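Local atomic coordinates of mediator of RNA polymerase II transcription subunit 18 (Schizosaccharomyces pombe, PDB entry 3C0T), a protein that forms part of the Mediator complex, a coactivator that relays signals from gene-specific regulators to the basal RNA polymerase II transcription machinery. Residues A[118-130]-A[139-151]. Residues are numbered along the deposited sequence; the frame is centred on the assembly and turned at random.
Sequences YEFSHEYIIQGLE and RIYQTLIPSQQRS
Glu123 reaches from strand 118-130 into the turn at 148-151 and holds Arg150 with both carboxylate oxygens. Glu123 OE2 takes the backbone N of Arg150 on its syn lone pair, 2.7 Å away and nearly straight, while Glu123 OE1 receives Arg150 NE at 2.8 Å and NH2 as well, both in the guanidinium plane. The arginine chain folds back at chi2 (55°) and chi3 (48°), which brings its NE-NH2 edge round to the acid. An alanine in place of Glu123 would probably leave the Arg150 guanidinium without its mate and the type II turn from Gln148 to Ser151 less firmly fixed to the strand. Beside it, Phe120 CE1 lies 3.3 Å from Arg150 NH2, near the exposed, looser Gln149. The strands themselves pair tightly from Ile125-Leu144 to Glu130-Arg139, with paired backbone bonds at Ile125-Leu144, Gln127-Gln142 and Leu129-Ile140. Buried Ile126 lays CG2 and CD1 against Tyr141, Ile126 CG2 to Tyr141 CD2 being 3.7 Å, and its CD1 also meets Thr143 CB at 3.7 Å. An apolar part of another protein's chain packs on Tyr141 and Thr143. At the far end Arg139 NE and NH2 both grip Glu130 OE2, each at 3.0 Å, and NH1 pairs with Glu34. On the other face, Ile125 and Leu144 meet, both buried, whereas the partly exposed Gln127 and Gln142 run more loosely side by side, their amide planes 50° apart. The paired strands are the two arms of the beta hairpin 118-133/136-146, within the antiparallel sheet that closes into the beta barrel of Med18.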
loop_
_atom_site.group_PDB
_atom_site.type_symbol
_atom_site.label_atom_id
_atom_site.label_comp_id
_atom_site.label_asym_id
_atom_site.label_seq_id
_atom_site.Cartn_x
_atom_site.Cartn_y
_atom_site.Cartn_z
ATOM N N TYR A 118 -11.776 18.643 -4.727
ATOM C CA TYR A 118 -10.929 17.591 -5.273
ATOM C C TYR A 118 -11.648 16.849 -6.384
ATOM O O TYR A 118 -12.874 16.797 -6.408
ATOM C CB TYR A 118 -10.532 16.583 -4.191
ATOM C CG TYR A 118 -9.623 17.120 -3.109
ATOM C CD1 TYR A 118 -10.122 17.913 -2.075
ATOM C CD2 TYR A 118 -8.259 16.822 -3.111
ATOM C CE1 TYR A 118 -9.283 18.392 -1.065
ATOM C CE2 TYR A 118 -7.410 17.299 -2.108
ATOM C CZ TYR A 118 -7.929 18.081 -1.089
ATOM O OH TYR A 118 -7.093 18.545 -0.103
ATOM N N GLU A 119 -10.882 16.275 -7.304
ATOM C CA GLU A 119 -11.475 15.513 -8.389
ATOM C C GLU A 119 -10.828 14.134 -8.478
ATOM O O GLU A 119 -9.658 13.957 -8.141
ATOM C CB GLU A 119 -11.322 16.258 -9.722
ATOM C CG GLU A 119 -9.887 16.518 -10.139
ATOM C CD GLU A 119 -9.782 17.296 -11.446
ATOM O OE1 GLU A 119 -8.646 17.471 -11.943
ATOM O OE2 GLU A 119 -10.830 17.734 -11.975
ATOM N N PHE A 120 -11.603 13.160 -8.931
ATOM C CA PHE A 120 -11.129 11.793 -9.071
ATOM C C PHE A 120 -9.897 11.664 -9.964
ATOM O O PHE A 120 -9.880 12.164 -11.088
ATOM C CB PHE A 120 -12.251 10.918 -9.638
ATOM C CG PHE A 120 -11.831 9.501 -9.909
ATOM C CD1 PHE A 120 -11.580 8.621 -8.859
ATOM C CD2 PHE A 120 -11.652 9.055 -11.216
ATOM C CE1 PHE A 120 -11.154 7.320 -9.106
ATOM C CE2 PHE A 120 -11.224 7.755 -11.472
ATOM C CZ PHE A 120 -10.974 6.886 -10.414
ATOM N N SER A 121 -8.872 10.981 -9.465
ATOM C CA SER A 121 -7.653 10.758 -10.232
ATOM C C SER A 121 -7.630 9.319 -10.753
ATOM O O SER A 121 -7.750 9.079 -11.957
ATOM C CB SER A 121 -6.419 11.007 -9.365
ATOM O OG SER A 121 -5.235 10.668 -10.071
ATOM N N HIS A 122 -7.482 8.364 -9.839
ATOM C CA HIS A 122 -7.448 6.949 -10.207
ATOM C C HIS A 122 -7.880 6.070 -9.040
ATOM O O HIS A 122 -8.048 6.544 -7.914
ATOM C CB HIS A 122 -6.039 6.545 -10.644
ATOM C CG HIS A 122 -4.984 6.835 -9.623
ATOM N ND1 HIS A 122 -4.620 8.120 -9.272
ATOM C CD2 HIS A 122 -4.215 6.010 -8.873
ATOM C CE1 HIS A 122 -3.672 8.072 -8.353
ATOM N NE2 HIS A 122 -3.407 6.804 -8.094
ATOM N N GLU A 123 -8.065 4.786 -9.320
ATOM C CA GLU A 123 -8.463 3.838 -8.297
ATOM C C GLU A 123 -7.866 2.472 -8.587
ATOM O O GLU A 123 -7.531 2.153 -9.730
ATOM C CB GLU A 123 -9.985 3.715 -8.239
ATOM C CG GLU A 123 -10.615 3.167 -9.519
ATOM C CD GLU A 123 -12.111 2.966 -9.382
ATOM O OE1 GLU A 123 -12.744 3.730 -8.627
ATOM O OE2 GLU A 123 -12.659 2.055 -10.032
ATOM N N TYR A 124 -7.726 1.669 -7.540
ATOM C CA TYR A 124 -7.195 0.326 -7.695
ATOM C C TYR A 124 -7.567 -0.520 -6.494
ATOM O O TYR A 124 -8.127 -0.030 -5.507
ATOM C CB TYR A 124 -5.662 0.337 -7.879
ATOM C CG TYR A 124 -4.911 1.102 -6.820
ATOM C CD1 TYR A 124 -4.756 2.480 -6.915
ATOM C CD2 TYR A 124 -4.388 0.450 -5.697
ATOM C CE1 TYR A 124 -4.102 3.200 -5.922
ATOM C CE2 TYR A 124 -3.727 1.156 -4.695
ATOM C CZ TYR A 124 -3.588 2.536 -4.815
ATOM O OH TYR A 124 -2.930 3.250 -3.839
ATOM N N ILE A 125 -7.255 -1.801 -6.595
ATOM C CA ILE A 125 -7.560 -2.750 -5.548
ATOM C C ILE A 125 -6.279 -3.420 -5.065
ATOM O O ILE A 125 -5.385 -3.709 -5.861
ATOM C CB ILE A 125 -8.549 -3.813 -6.081
ATOM C CG1 ILE A 125 -9.939 -3.184 -6.217
ATOM C CG2 ILE A 125 -8.565 -5.040 -5.168
ATOM C CD1 ILE A 125 -10.972 -4.090 -6.865
ATOM N N ILE A 126 -6.179 -3.626 -3.754
ATOM C CA ILE A 126 -5.014 -4.289 -3.182
ATOM C C ILE A 126 -5.449 -5.649 -2.654
ATOM O O ILE A 126 -6.391 -5.761 -1.855
ATOM C CB ILE A 126 -4.374 -3.500 -2.008
ATOM C CG1 ILE A 126 -3.796 -2.166 -2.503
ATOM C CG2 ILE A 126 -3.248 -4.327 -1.389
ATOM C CD1 ILE A 126 -2.795 -2.305 -3.639
ATOM N N GLN A 127 -4.749 -6.674 -3.127
ATOM C CA GLN A 127 -4.988 -8.054 -2.753
ATOM C C GLN A 127 -3.702 -8.581 -2.119
ATOM O O GLN A 127 -2.629 -8.470 -2.722
ATOM C CB GLN A 127 -5.290 -8.873 -4.010
ATOM C CG GLN A 127 -5.296 -10.385 -3.803
ATOM C CD GLN A 127 -5.092 -11.153 -5.109
ATOM O OE1 GLN A 127 -5.791 -12.121 -5.380
ATOM N NE2 GLN A 127 -4.127 -10.725 -5.915
ATOM N N GLY A 128 -3.794 -9.164 -0.928
ATOM C CA GLY A 128 -2.590 -9.685 -0.314
ATOM C C GLY A 128 -2.758 -10.261 1.074
ATOM O O GLY A 128 -3.881 -10.456 1.559
ATOM N N LEU A 129 -1.618 -10.529 1.708
ATOM C CA LEU A 129 -1.567 -11.089 3.048
ATOM C C LEU A 129 -0.763 -10.169 3.949
ATOM O O LEU A 129 0.153 -9.475 3.499
ATOM C CB LEU A 129 -0.908 -12.477 3.021
ATOM C CG LEU A 129 -1.727 -13.603 2.386
ATOM C CD1 LEU A 129 -0.863 -14.855 2.197
ATOM C CD2 LEU A 129 -2.927 -13.896 3.274
ATOM N N GLU A 130 -1.102 -10.166 5.227
ATOM C CA GLU A 130 -0.394 -9.322 6.164
ATOM C C GLU A 130 0.080 -10.141 7.355
ATOM O O GLU A 130 -0.680 -10.922 7.931
ATOM C CB GLU A 130 -1.295 -8.185 6.629
ATOM C CG GLU A 130 -0.537 -6.924 6.948
ATOM C CD GLU A 130 -1.446 -5.725 7.160
ATOM O OE1 GLU A 130 -2.229 -5.746 8.136
ATOM O OE2 GLU A 130 -1.370 -4.763 6.352
ATOM N N ARG A 139 3.534 -6.814 4.644
ATOM C CA ARG A 139 2.452 -7.073 3.716
ATOM C C ARG A 139 2.998 -7.523 2.359
ATOM O O ARG A 139 3.952 -6.939 1.839
ATOM C CB ARG A 139 1.622 -5.785 3.574
ATOM C CG ARG A 139 0.584 -5.803 2.477
ATOM C CD ARG A 139 -0.097 -4.442 2.310
ATOM N NE ARG A 139 -0.968 -4.100 3.432
ATOM C CZ ARG A 139 -2.040 -3.319 3.321
ATOM N NH1 ARG A 139 -2.362 -2.798 2.144
ATOM N NH2 ARG A 139 -2.809 -3.083 4.379
ATOM N N ILE A 140 2.424 -8.592 1.811
ATOM C CA ILE A 140 2.823 -9.079 0.496
ATOM C C ILE A 140 1.538 -8.940 -0.315
ATOM O O ILE A 140 0.512 -9.540 0.013
ATOM C CB ILE A 140 3.342 -10.545 0.545
ATOM C CG1 ILE A 140 3.810 -10.977 -0.847
ATOM C CG2 ILE A 140 2.285 -11.478 1.099
ATOM C CD1 ILE A 140 4.623 -12.266 -0.840
ATOM N N TYR A 141 1.582 -8.127 -1.364
ATOM C CA TYR A 141 0.371 -7.869 -2.131
ATOM C C TYR A 141 0.542 -7.662 -3.619
ATOM O O TYR A 141 1.649 -7.549 -4.140
ATOM C CB TYR A 141 -0.326 -6.622 -1.580
ATOM C CG TYR A 141 0.437 -5.337 -1.846
ATOM C CD1 TYR A 141 1.494 -4.938 -1.021
ATOM C CD2 TYR A 141 0.109 -4.517 -2.927
ATOM C CE1 TYR A 141 2.199 -3.759 -1.264
ATOM C CE2 TYR A 141 0.811 -3.333 -3.182
ATOM C CZ TYR A 141 1.854 -2.960 -2.347
ATOM O OH TYR A 141 2.548 -1.783 -2.588
ATOM N N GLN A 142 -0.598 -7.572 -4.289
ATOM C CA GLN A 142 -0.650 -7.359 -5.719
ATOM C C GLN A 142 -1.646 -6.229 -5.931
ATOM O O GLN A 142 -2.656 -6.157 -5.226
ATOM C CB GLN A 142 -1.136 -8.633 -6.400
ATOM C CG GLN A 142 -0.621 -8.803 -7.810
ATOM C CD GLN A 142 -0.678 -10.239 -8.254
ATOM O OE1 GLN A 142 -1.764 -10.825 -8.378
ATOM N NE2 GLN A 142 0.494 -10.831 -8.479
ATOM N N THR A 143 -1.371 -5.321 -6.860
ATOM C CA THR A 143 -2.333 -4.256 -7.080
ATOM C C THR A 143 -3.142 -4.589 -8.331
ATOM O O THR A 143 -2.597 -4.848 -9.410
ATOM C CB THR A 143 -1.653 -2.847 -7.135
ATOM O OG1 THR A 143 -1.619 -2.362 -8.472
ATOM C CG2 THR A 143 -0.266 -2.907 -6.568
ATOM N N LEU A 144 -4.457 -4.635 -8.142
ATOM C CA LEU A 144 -5.395 -4.989 -9.194
ATOM C C LEU A 144 -6.231 -3.834 -9.722
ATOM O O LEU A 144 -6.209 -2.734 -9.174
ATOM C CB LEU A 144 -6.308 -6.104 -8.678
ATOM C CG LEU A 144 -5.813 -7.563 -8.702
ATOM C CD1 LEU A 144 -4.322 -7.656 -9.004
ATOM C CD2 LEU A 144 -6.149 -8.219 -7.369
ATOM N N ILE A 145 -6.978 -4.107 -10.786
ATOM C CA ILE A 145 -7.834 -3.120 -11.433
ATOM C C ILE A 145 -9.257 -3.659 -11.510
ATOM O O ILE A 145 -9.475 -4.770 -11.986
ATOM C CB ILE A 145 -7.342 -2.831 -12.887
ATOM C CG1 ILE A 145 -5.886 -2.361 -12.866
ATOM C CG2 ILE A 145 -8.217 -1.776 -13.549
ATOM C CD1 ILE A 145 -5.674 -1.111 -12.045
ATOM N N PRO A 146 -10.245 -2.877 -11.042
ATOM C CA PRO A 146 -11.652 -3.304 -11.076
ATOM C C PRO A 146 -12.080 -3.574 -12.522
ATOM O O PRO A 146 -11.586 -2.930 -13.453
ATOM C CB PRO A 146 -12.397 -2.104 -10.497
ATOM C CG PRO A 146 -11.376 -1.415 -9.661
ATOM C CD PRO A 146 -10.122 -1.525 -10.474
ATOM N N SER A 147 -12.990 -4.520 -12.718
ATOM C CA SER A 147 -13.453 -4.809 -14.068
ATOM C C SER A 147 -14.473 -3.743 -14.489
ATOM O O SER A 147 -14.851 -3.651 -15.655
ATOM C CB SER A 147 -14.059 -6.219 -14.137
ATOM O OG SER A 147 -14.934 -6.458 -13.049
ATOM N N GLN A 148 -14.891 -2.930 -13.521
ATOM C CA GLN A 148 -15.845 -1.842 -13.739
ATOM C C GLN A 148 -15.529 -0.774 -12.684
ATOM O O GLN A 148 -15.369 -1.096 -11.506
ATOM C CB GLN A 148 -17.275 -2.347 -13.542
ATOM C CG GLN A 148 -18.304 -1.720 -14.465
ATOM C CD GLN A 148 -18.273 -2.330 -15.860
ATOM O OE1 GLN A 148 -17.248 -2.296 -16.548
ATOM N NE2 GLN A 148 -19.403 -2.896 -16.282
ATOM N N GLN A 149 -15.446 0.488 -13.088
ATOM C CA GLN A 149 -15.124 1.537 -12.132
ATOM C C GLN A 149 -15.997 1.519 -10.872
ATOM O O GLN A 149 -17.217 1.429 -10.954
ATOM C CB GLN A 149 -15.196 2.913 -12.799
ATOM C CG GLN A 149 -14.827 4.052 -11.858
ATOM C CD GLN A 149 -14.486 5.338 -12.590
ATOM O OE1 GLN A 149 -13.507 5.401 -13.336
ATOM N NE2 GLN A 149 -15.293 6.373 -12.377
ATOM N N ARG A 150 -15.343 1.599 -9.712
ATOM C CA ARG A 150 -15.995 1.601 -8.402
ATOM C C ARG A 150 -16.798 0.331 -8.137
ATOM O O ARG A 150 -17.761 0.339 -7.361
ATOM C CB ARG A 150 -16.895 2.835 -8.255
ATOM C CG ARG A 150 -17.067 3.346 -6.810
ATOM C CD ARG A 150 -15.719 3.626 -6.125
ATOM N NE ARG A 150 -14.837 4.420 -6.976
ATOM C CZ ARG A 150 -14.947 5.730 -7.167
ATOM N NH1 ARG A 150 -15.903 6.420 -6.557
ATOM N NH2 ARG A 150 -14.107 6.349 -7.984
ATOM N N SER A 151 -16.390 -0.766 -8.771
ATOM C CA SER A 151 -17.065 -2.047 -8.599
ATOM C C SER A 151 -16.226 -3.031 -7.785
ATOM O O SER A 151 -15.022 -3.161 -7.994
ATOM C CB SER A 151 -17.388 -2.660 -9.966
ATOM O OG SER A 151 -17.944 -3.958 -9.827
#